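Local coordinates for protein putative methyltransferase (PDB 7DMB) that probably transfers methyl groups from S-adenosyl-L-methionine as a trans-acting enzyme of calbistrin biosynthesis, and binds the co-product S-adenosyl-L-homocysteine, at residues Ala80-Pro85 against Asp155-Arg160; Leu203-Gly208 against Asp277-Ser282; Val233-Ser238 against Arg258-Ser263. All blocks are in the same frame, centred on the assembly; numbering follows the deposited sequence.

Contact 1: residues Ala80-Pro85 against Asp155-Arg160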
# COMPACT_ATOMS: atom_id res chain seq x y z
N ALA A 80 12.58 19.59 19.64
CA ALA A 80 12.30 18.31 20.25
C ALA A 80 13.56 17.45 20.36
O ALA A 80 14.51 17.59 19.59
CB ALA A 80 11.23 17.55 19.47
N THR A 81 13.53 16.54 21.32
CA THR A 81 14.60 15.56 21.51
C THR A 81 14.26 14.32 20.69
O THR A 81 13.44 13.50 21.09
CB THR A 81 14.76 15.22 22.98
OG1 THR A 81 15.03 16.41 23.73
CG2 THR A 81 15.89 14.22 23.17
N CYS A 82 14.92 14.18 19.53
CA CYS A 82 14.82 12.96 18.73
C CYS A 82 15.54 11.82 19.44
O CYS A 82 16.78 11.80 19.48
CB CYS A 82 15.39 13.19 17.34
SG CYS A 82 14.28 14.17 16.33
N THR A 83 14.78 10.88 19.98
CA THR A 83 15.32 9.88 20.90
C THR A 83 15.87 8.65 20.21
O THR A 83 16.54 7.84 20.87
CB THR A 83 14.25 9.44 21.89
OG1 THR A 83 13.07 9.07 21.18
CG2 THR A 83 13.95 10.57 22.85
N LYS A 84 15.60 8.46 18.93
CA LYS A 84 16.12 7.35 18.15
C LYS A 84 16.81 7.90 16.92
O LYS A 84 16.49 9.01 16.47
CB LYS A 84 15.01 6.38 17.74
CG LYS A 84 14.40 5.62 18.91
CD LYS A 84 13.48 4.50 18.42
CE LYS A 84 13.21 3.50 19.54
NZ LYS A 84 14.29 3.52 20.57
N PRO A 85 17.77 7.16 16.35
CA PRO A 85 18.44 7.66 15.13
C PRO A 85 17.47 7.93 13.98
O PRO A 85 17.65 8.91 13.27
CB PRO A 85 19.44 6.54 14.79
CG PRO A 85 19.64 5.79 16.08
CD PRO A 85 18.31 5.86 16.78
N ASP A 155 5.62 14.12 20.99
CA ASP A 155 5.37 12.92 21.78
C ASP A 155 5.89 11.67 21.08
O ASP A 155 6.28 10.71 21.75
CB ASP A 155 3.88 12.75 22.06
CG ASP A 155 3.38 13.64 23.17
OD1 ASP A 155 4.20 14.35 23.78
OD2 ASP A 155 2.16 13.64 23.43
N ILE A 156 5.90 11.66 19.75
CA ILE A 156 6.37 10.47 19.05
C ILE A 156 7.90 10.41 19.06
O ILE A 156 8.48 9.41 19.48
CB ILE A 156 5.79 10.42 17.62
CG1 ILE A 156 4.26 10.27 17.67
CG2 ILE A 156 6.44 9.27 16.81
CD1 ILE A 156 3.55 10.55 16.35
N VAL A 157 8.57 11.49 18.63
CA VAL A 157 10.04 11.42 18.58
C VAL A 157 10.65 11.40 19.97
O VAL A 157 11.81 11.00 20.13
CB VAL A 157 10.68 12.56 17.78
CG1 VAL A 157 10.13 12.63 16.36
CG2 VAL A 157 10.53 13.89 18.52
N GLU A 158 9.91 11.81 20.99
CA GLU A 158 10.44 11.72 22.35
C GLU A 158 10.03 10.42 23.05
O GLU A 158 10.33 10.27 24.24
CB GLU A 158 10.01 12.93 23.16
CG GLU A 158 10.54 14.22 22.52
CD GLU A 158 10.57 15.41 23.46
OE1 GLU A 158 9.96 15.35 24.56
OE2 GLU A 158 11.20 16.42 23.08
N GLY A 159 9.38 9.49 22.35
CA GLY A 159 9.14 8.16 22.90
C GLY A 159 8.02 8.07 23.91
O GLY A 159 8.02 7.13 24.72
N ARG A 160 7.07 9.00 23.89
CA ARG A 160 5.92 8.95 24.78
C ARG A 160 4.69 8.31 24.14
O ARG A 160 3.81 7.84 24.86
CB ARG A 160 5.57 10.36 25.28
CG ARG A 160 6.53 10.89 26.35
CD ARG A 160 6.02 12.17 26.99
NE ARG A 160 5.96 13.25 26.02
CZ ARG A 160 6.99 14.01 25.65
NH1 ARG A 160 8.20 13.79 26.17
NH2 ARG A 160 6.83 14.97 24.75
O HOH W 1 13.18 17.55 24.76
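Cys82 and Val157 bring the two backbones together, with CA atoms 5.0 Å apart. Ala80-Lys84 lie in the loop between helices 56-79 and 85-101, and Pro85 begins the second helix. Residues Asp155-Arg160 hold the end of helix 140-157 and the loop after it. Val157 O, at the helix end, accepts two bonds from one residue. Thr83 N reaches it at 3.0 Å. Thr83 OG1 comes from above the carbonyl plane. Its chi1 of 51° sets the hydroxyl between the backbone N and the carbonyl carbon of its own residue, and turns it to Val157 O. Thr83 CG2 rests beside Glu158 CA.

The Glu158 side chain is extended beyond CG and crosses Thr81 at about a right angle. Its OE2 accepts from Thr81 N at 2.9 Å, in an almost straight bond on the anti side, tilted 22° out of the carboxylate plane. A water also donates to OE2. The other oxygen, OE1, is held end-on by Arg160 NH1 and NH2. The same guanidinium grips Asp155 OD1 side-on, through NE and NH2. This salt-bridge network fixes the Glu158 carboxylate.

Ala80 CB meets Val157 CG2 at 3.8 Å. Phe87 of helix 85-101 also packs on Val157. The helix closes in a Schellman motif: Arg160 N bonds to Asp155 O, Gly159 N bonds to Ile156 O, and Gly159 has positive phi.

Contact 2: residues Leu203-Gly208 against Asp277-Ser282. With SAH (S-adenosyl-L-homocysteine), chain C.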
# COMPACT_ATOMS: atom_id res chain seq x y z
N LEU A 203 -4.11 -17.09 -1.06
CA LEU A 203 -3.47 -16.68 0.19
C LEU A 203 -3.13 -15.20 0.07
O LEU A 203 -2.55 -14.79 -0.94
CB LEU A 203 -2.22 -17.50 0.48
CG LEU A 203 -1.55 -17.29 1.84
CD1 LEU A 203 -1.12 -18.63 2.45
CD2 LEU A 203 -0.36 -16.36 1.71
N GLU A 204 -3.49 -14.41 1.07
CA GLU A 204 -3.07 -13.00 1.08
C GLU A 204 -2.01 -12.77 2.15
O GLU A 204 -2.22 -13.09 3.33
CB GLU A 204 -4.26 -12.06 1.28
CG GLU A 204 -3.83 -10.60 1.41
CD GLU A 204 -5.02 -9.68 1.46
OE1 GLU A 204 -6.15 -10.21 1.43
OE2 GLU A 204 -4.81 -8.45 1.54
N ILE A 205 -0.85 -12.24 1.73
CA ILE A 205 0.23 -11.83 2.62
C ILE A 205 -0.14 -10.49 3.25
O ILE A 205 -0.69 -9.61 2.58
CB ILE A 205 1.57 -11.69 1.85
CG1 ILE A 205 1.88 -12.93 1.02
CG2 ILE A 205 2.73 -11.35 2.81
CD1 ILE A 205 2.24 -14.10 1.86
N GLY A 206 0.21 -10.32 4.53
CA GLY A 206 0.07 -9.05 5.24
C GLY A 206 -1.24 -8.32 5.01
O GLY A 206 -1.25 -7.13 4.73
N ALA A 207 -2.34 -9.06 5.07
CA ALA A 207 -3.65 -8.51 4.73
C ALA A 207 -4.07 -7.39 5.69
O ALA A 207 -4.88 -6.54 5.31
CB ALA A 207 -4.68 -9.63 4.75
N GLY A 208 -3.55 -7.41 6.90
CA GLY A 208 -3.69 -6.30 7.83
C GLY A 208 -5.12 -6.00 8.18
O GLY A 208 -5.86 -6.85 8.68
N ASP A 277 -2.99 -21.06 -5.84
CA ASP A 277 -3.08 -20.61 -7.21
C ASP A 277 -2.77 -19.13 -7.33
O ASP A 277 -2.17 -18.70 -8.32
CB ASP A 277 -4.48 -20.89 -7.75
CG ASP A 277 -4.88 -22.32 -7.52
OD1 ASP A 277 -4.11 -23.20 -7.98
OD2 ASP A 277 -5.92 -22.57 -6.86
N VAL A 278 -3.17 -18.33 -6.35
CA VAL A 278 -2.96 -16.89 -6.37
C VAL A 278 -2.51 -16.46 -4.98
O VAL A 278 -3.13 -16.83 -3.97
CB VAL A 278 -4.23 -16.11 -6.79
CG1 VAL A 278 -3.95 -14.60 -6.87
CG2 VAL A 278 -4.76 -16.61 -8.14
N VAL A 279 -1.42 -15.70 -4.92
CA VAL A 279 -1.00 -15.03 -3.70
C VAL A 279 -1.26 -13.54 -3.88
O VAL A 279 -0.85 -12.96 -4.90
CB VAL A 279 0.48 -15.30 -3.37
CG1 VAL A 279 0.99 -14.34 -2.30
CG2 VAL A 279 0.68 -16.74 -2.92
N ILE A 280 -1.97 -12.94 -2.92
CA ILE A 280 -2.28 -11.51 -2.93
C ILE A 280 -1.37 -10.80 -1.93
O ILE A 280 -1.16 -11.30 -0.82
CB ILE A 280 -3.76 -11.25 -2.59
CG1 ILE A 280 -4.72 -12.14 -3.41
CG2 ILE A 280 -4.11 -9.76 -2.74
CD1 ILE A 280 -4.94 -11.66 -4.79
N ALA A 281 -0.86 -9.62 -2.32
CA ALA A 281 -0.09 -8.80 -1.39
C ALA A 281 -0.25 -7.32 -1.73
O ALA A 281 0.09 -6.90 -2.84
CB ALA A 281 1.39 -9.21 -1.40
N SER A 282 -0.74 -6.52 -0.77
CA SER A 282 -0.91 -5.09 -1.00
C SER A 282 -0.08 -4.34 0.03
O SER A 282 -0.40 -4.32 1.23
CB SER A 282 -2.38 -4.68 -0.93
OG SER A 282 -2.56 -3.27 -0.99
N SAH C . -2.62 -4.91 3.44
CA SAH C . -2.64 -3.81 4.45
CB SAH C . -1.97 -2.54 3.92
CG SAH C . -0.46 -2.57 4.03
SD SAH C . 0.16 -2.47 5.74
C SAH C . -4.09 -3.51 4.83
O SAH C . -4.31 -3.31 6.05
OXT SAH C . -4.95 -3.52 3.92
C5' SAH C . 1.40 -3.79 5.73
C4' SAH C . 0.90 -5.04 6.42
O4' SAH C . 1.87 -6.11 6.21
C3' SAH C . 0.74 -4.90 7.93
O3' SAH C . -0.52 -5.43 8.32
C2' SAH C . 1.93 -5.68 8.50
O2' SAH C . 1.71 -6.27 9.76
C1' SAH C . 2.13 -6.75 7.43
N9 SAH C . 3.50 -7.25 7.39
C8 SAH C . 4.63 -6.52 7.65
N7 SAH C . 5.74 -7.20 7.52
C5 SAH C . 5.32 -8.48 7.18
C6 SAH C . 6.03 -9.66 6.91
N6 SAH C . 7.35 -9.76 6.97
N1 SAH C . 5.30 -10.76 6.59
C2 SAH C . 3.97 -10.66 6.54
N3 SAH C . 3.20 -9.60 6.76
C4 SAH C . 3.94 -8.52 7.09
O HOH W 2 -2.00 -7.43 1.56
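The flat groups that join Leu203-Gly208 to Asp277-Ser282 are peptides of two parallel strands. Ile280 N bonds to Leu203 O at 2.8 Å. Leu203 N bonds to Val278 O, and Ile205 N bonds to Ile280 O. The flat adenine of S-adenosyl-L-homocysteine has Ile205 to one side of its plane, with CG2 4.0 Å from C2. Ile237 lies on the opposite side, and Asp261 OD2 and Ile262 N meet N6 and N1 at the edge. The Glu204 carboxylate is held at OE1 by Tyr232 and Thr213, and OE2 lies by a water.

Ile205 and Ala281 pack CB to CB on one sheet face. Ile205 CG1 also touches Val279 CG1 at 3.7 Å. The chi1 of Ile205, -51°, places CG1 anti to the carbonyl carbon, on the Val279 side, while CG2 goes to the adenine. On the other face, Glu204 CB and CG lie across Ile280 CB.

At the ligand end of the strands, the water accepts from Ser282 N at 2.8 Å. Ile205 O, 2.7 Å from it, and Glu204 OE2 are among the acceptors that compete for its protons. The ligand's amino N then donates to Gly206 O at 2.9 Å and Ser282 O at 3.2 Å, with a weak bond to Ala207 O. Carbonyls from both segments thus converge on this nitrogen, which is consistent with a protonated amino group.

Contact 3: residues Val233-Ser238 against Arg258-Ser263; sequences VFTDIS and RALDIS. With SAH (S-adenosyl-L-homocysteine), chain C.
Phe234 and Asp236 accept backbone bonds from Arg258 and Leu260, and the touching parts, 233-237 and 258-261, run 45° apart. Strands 229-236 and 255-259 belong to a beta-alpha-beta unit, with helix 242-248 between them, in the Rossmann-like methyltransferase sheet. Arg258 N bonds to Phe234 O at 3.1 Å. Leu260 N reaches Asp236 O at 2.7 Å.

Thr235 CB packs on Leu260 CB. Thr235 OG1 bonds to Glu204 O, and a water donates to both OG1 and Leu260 O. Ile237 runs alongside Asp261, pointing the same way, with CD1 3.6 Å from Asp261 CG. Its CB and CG2 pack against the adenine.

Asp236 holds the ribose diol with both oxygens. OD1 accepts from O2' at 2.7 Å, and OD2 accepts from O3' at 2.6 Å. Its CG is anti to the backbone N (chi1 -162°), which carries the carboxylate to the sugar. OD1 also takes Ser238 N in an Asx turn, which restrains its rotation. Asp261 makes a second Asx turn through Ser263 N. The adenine is read by two bonds: N6 donates to Asp261 OD2 at 3.0 Å, and Ile262 N donates to N1 at 3.1 Å.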
# COMPACT_ATOMS: atom_id res chain seq x y z
N VAL A 233 -6.97 -17.95 2.43
CA VAL A 233 -6.09 -17.89 3.59
C VAL A 233 -5.69 -16.43 3.80
O VAL A 233 -4.90 -15.87 3.04
CB VAL A 233 -4.87 -18.81 3.44
CG1 VAL A 233 -4.06 -18.78 4.71
CG2 VAL A 233 -5.32 -20.25 3.10
N PHE A 234 -6.28 -15.80 4.81
CA PHE A 234 -5.96 -14.45 5.25
C PHE A 234 -4.76 -14.52 6.20
O PHE A 234 -4.85 -15.15 7.26
CB PHE A 234 -7.19 -13.86 5.95
CG PHE A 234 -7.06 -12.41 6.41
CD1 PHE A 234 -7.78 -11.41 5.79
CD2 PHE A 234 -6.28 -12.07 7.52
CE1 PHE A 234 -7.70 -10.09 6.22
CE2 PHE A 234 -6.20 -10.76 7.96
CZ PHE A 234 -6.90 -9.76 7.31
N THR A 235 -3.63 -13.93 5.81
CA THR A 235 -2.46 -13.96 6.67
C THR A 235 -1.91 -12.56 6.89
O THR A 235 -2.14 -11.63 6.11
CB THR A 235 -1.32 -14.87 6.15
OG1 THR A 235 -0.69 -14.31 4.99
CG2 THR A 235 -1.86 -16.26 5.83
N ASP A 236 -1.18 -12.44 8.00
CA ASP A 236 -0.41 -11.26 8.34
C ASP A 236 0.75 -11.76 9.18
O ASP A 236 0.74 -12.90 9.67
CB ASP A 236 -1.25 -10.21 9.10
CG ASP A 236 -0.61 -8.81 9.10
OD1 ASP A 236 0.20 -8.53 10.01
OD2 ASP A 236 -0.90 -8.02 8.18
N ILE A 237 1.77 -10.93 9.33
CA ILE A 237 2.81 -11.28 10.29
C ILE A 237 2.30 -11.13 11.72
O ILE A 237 2.84 -11.76 12.64
CB ILE A 237 4.06 -10.42 10.07
CG1 ILE A 237 5.27 -11.07 10.75
CG2 ILE A 237 3.82 -9.00 10.56
CD1 ILE A 237 6.61 -10.36 10.49
N SER A 238 1.28 -10.30 11.92
CA SER A 238 0.76 -9.98 13.24
C SER A 238 -0.63 -10.59 13.41
O SER A 238 -1.55 -10.21 12.68
CB SER A 238 0.69 -8.47 13.43
OG SER A 238 0.11 -8.17 14.69
N ARG A 258 -4.38 -17.00 9.67
CA ARG A 258 -3.17 -17.68 10.11
C ARG A 258 -1.99 -16.72 10.00
O ARG A 258 -1.89 -15.96 9.03
CB ARG A 258 -2.91 -18.94 9.27
CG ARG A 258 -4.08 -19.97 9.22
CD ARG A 258 -3.74 -21.20 8.31
NE ARG A 258 -2.49 -21.84 8.70
CZ ARG A 258 -1.75 -22.62 7.92
NH1 ARG A 258 -2.13 -22.89 6.68
NH2 ARG A 258 -0.62 -23.13 8.38
N ALA A 259 -1.10 -16.74 10.99
CA ALA A 259 0.05 -15.84 10.95
C ALA A 259 1.07 -16.33 9.92
O ALA A 259 1.20 -17.53 9.66
CB ALA A 259 0.71 -15.73 12.32
N LEU A 260 1.80 -15.38 9.33
CA LEU A 260 2.83 -15.71 8.35
C LEU A 260 3.78 -14.53 8.17
O LEU A 260 3.34 -13.39 7.93
CB LEU A 260 2.22 -16.08 7.00
CG LEU A 260 3.27 -16.20 5.89
CD1 LEU A 260 4.19 -17.38 6.19
CD2 LEU A 260 2.62 -16.39 4.53
N ASP A 261 5.07 -14.83 8.29
CA ASP A 261 6.16 -13.90 8.03
C ASP A 261 6.74 -14.26 6.67
O ASP A 261 7.46 -15.26 6.55
CB ASP A 261 7.22 -14.00 9.13
CG ASP A 261 8.39 -13.05 8.93
OD1 ASP A 261 9.19 -12.94 9.89
OD2 ASP A 261 8.54 -12.43 7.84
N ILE A 262 6.44 -13.46 5.64
CA ILE A 262 6.87 -13.80 4.29
C ILE A 262 8.36 -13.56 4.06
O ILE A 262 8.90 -14.03 3.05
CB ILE A 262 6.01 -13.04 3.25
CG1 ILE A 262 6.12 -13.66 1.85
CG2 ILE A 262 6.37 -11.55 3.23
CD1 ILE A 262 5.72 -15.12 1.74
N SER A 263 9.05 -12.89 4.99
CA SER A 263 10.51 -12.80 4.88
C SER A 263 11.22 -14.11 5.22
O SER A 263 12.44 -14.18 5.06
CB SER A 263 11.07 -11.67 5.77
OG SER A 263 10.88 -11.89 7.16
N SAH C . -2.62 -4.91 3.44
CA SAH C . -2.64 -3.81 4.45
CB SAH C . -1.97 -2.54 3.92
CG SAH C . -0.46 -2.57 4.03
SD SAH C . 0.16 -2.47 5.74
C SAH C . -4.09 -3.51 4.83
O SAH C . -4.31 -3.31 6.05
OXT SAH C . -4.95 -3.52 3.92
C5' SAH C . 1.40 -3.79 5.73
C4' SAH C . 0.90 -5.04 6.42
O4' SAH C . 1.87 -6.11 6.21
C3' SAH C . 0.74 -4.90 7.93
O3' SAH C . -0.52 -5.43 8.32
C2' SAH C . 1.93 -5.68 8.50
O2' SAH C . 1.71 -6.27 9.76
C1' SAH C . 2.13 -6.75 7.43
N9 SAH C . 3.50 -7.25 7.39
C8 SAH C . 4.63 -6.52 7.65
N7 SAH C . 5.74 -7.20 7.52
C5 SAH C . 5.32 -8.48 7.18
C6 SAH C . 6.03 -9.66 6.91
N6 SAH C . 7.35 -9.76 6.97
N1 SAH C . 5.30 -10.76 6.59
C2 SAH C . 3.97 -10.66 6.54
N3 SAH C . 3.20 -9.60 6.76
C4 SAH C . 3.94 -8.52 7.09
O HOH W 3 1.51 -12.53 5.96

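Contacts 2 and 3 share one sheet and one ligand. Their centres are about 9 Å apart, and strands 200-205 and 229-236 are neighbours. Thr235 OG1 lies 2.6 Å from Glu204 O, and Ala207 N probably bonds to Thr235 O at 2.8 Å. Contact 2 bonds to the amino N and touches the adenine through Ile205; contact 3 bonds to the ribose and the adenine edge. Gly206 and Gly208, with Gly211, fit a glycine-rich loop of Rossmann type. Thr209 N and Gly211 N also bond to the ligand. Contact 1 lies in the helical part of the chain. Its centre is about 34 Å from contact 2's and about 30 Å from contact 3's, and it touches neither.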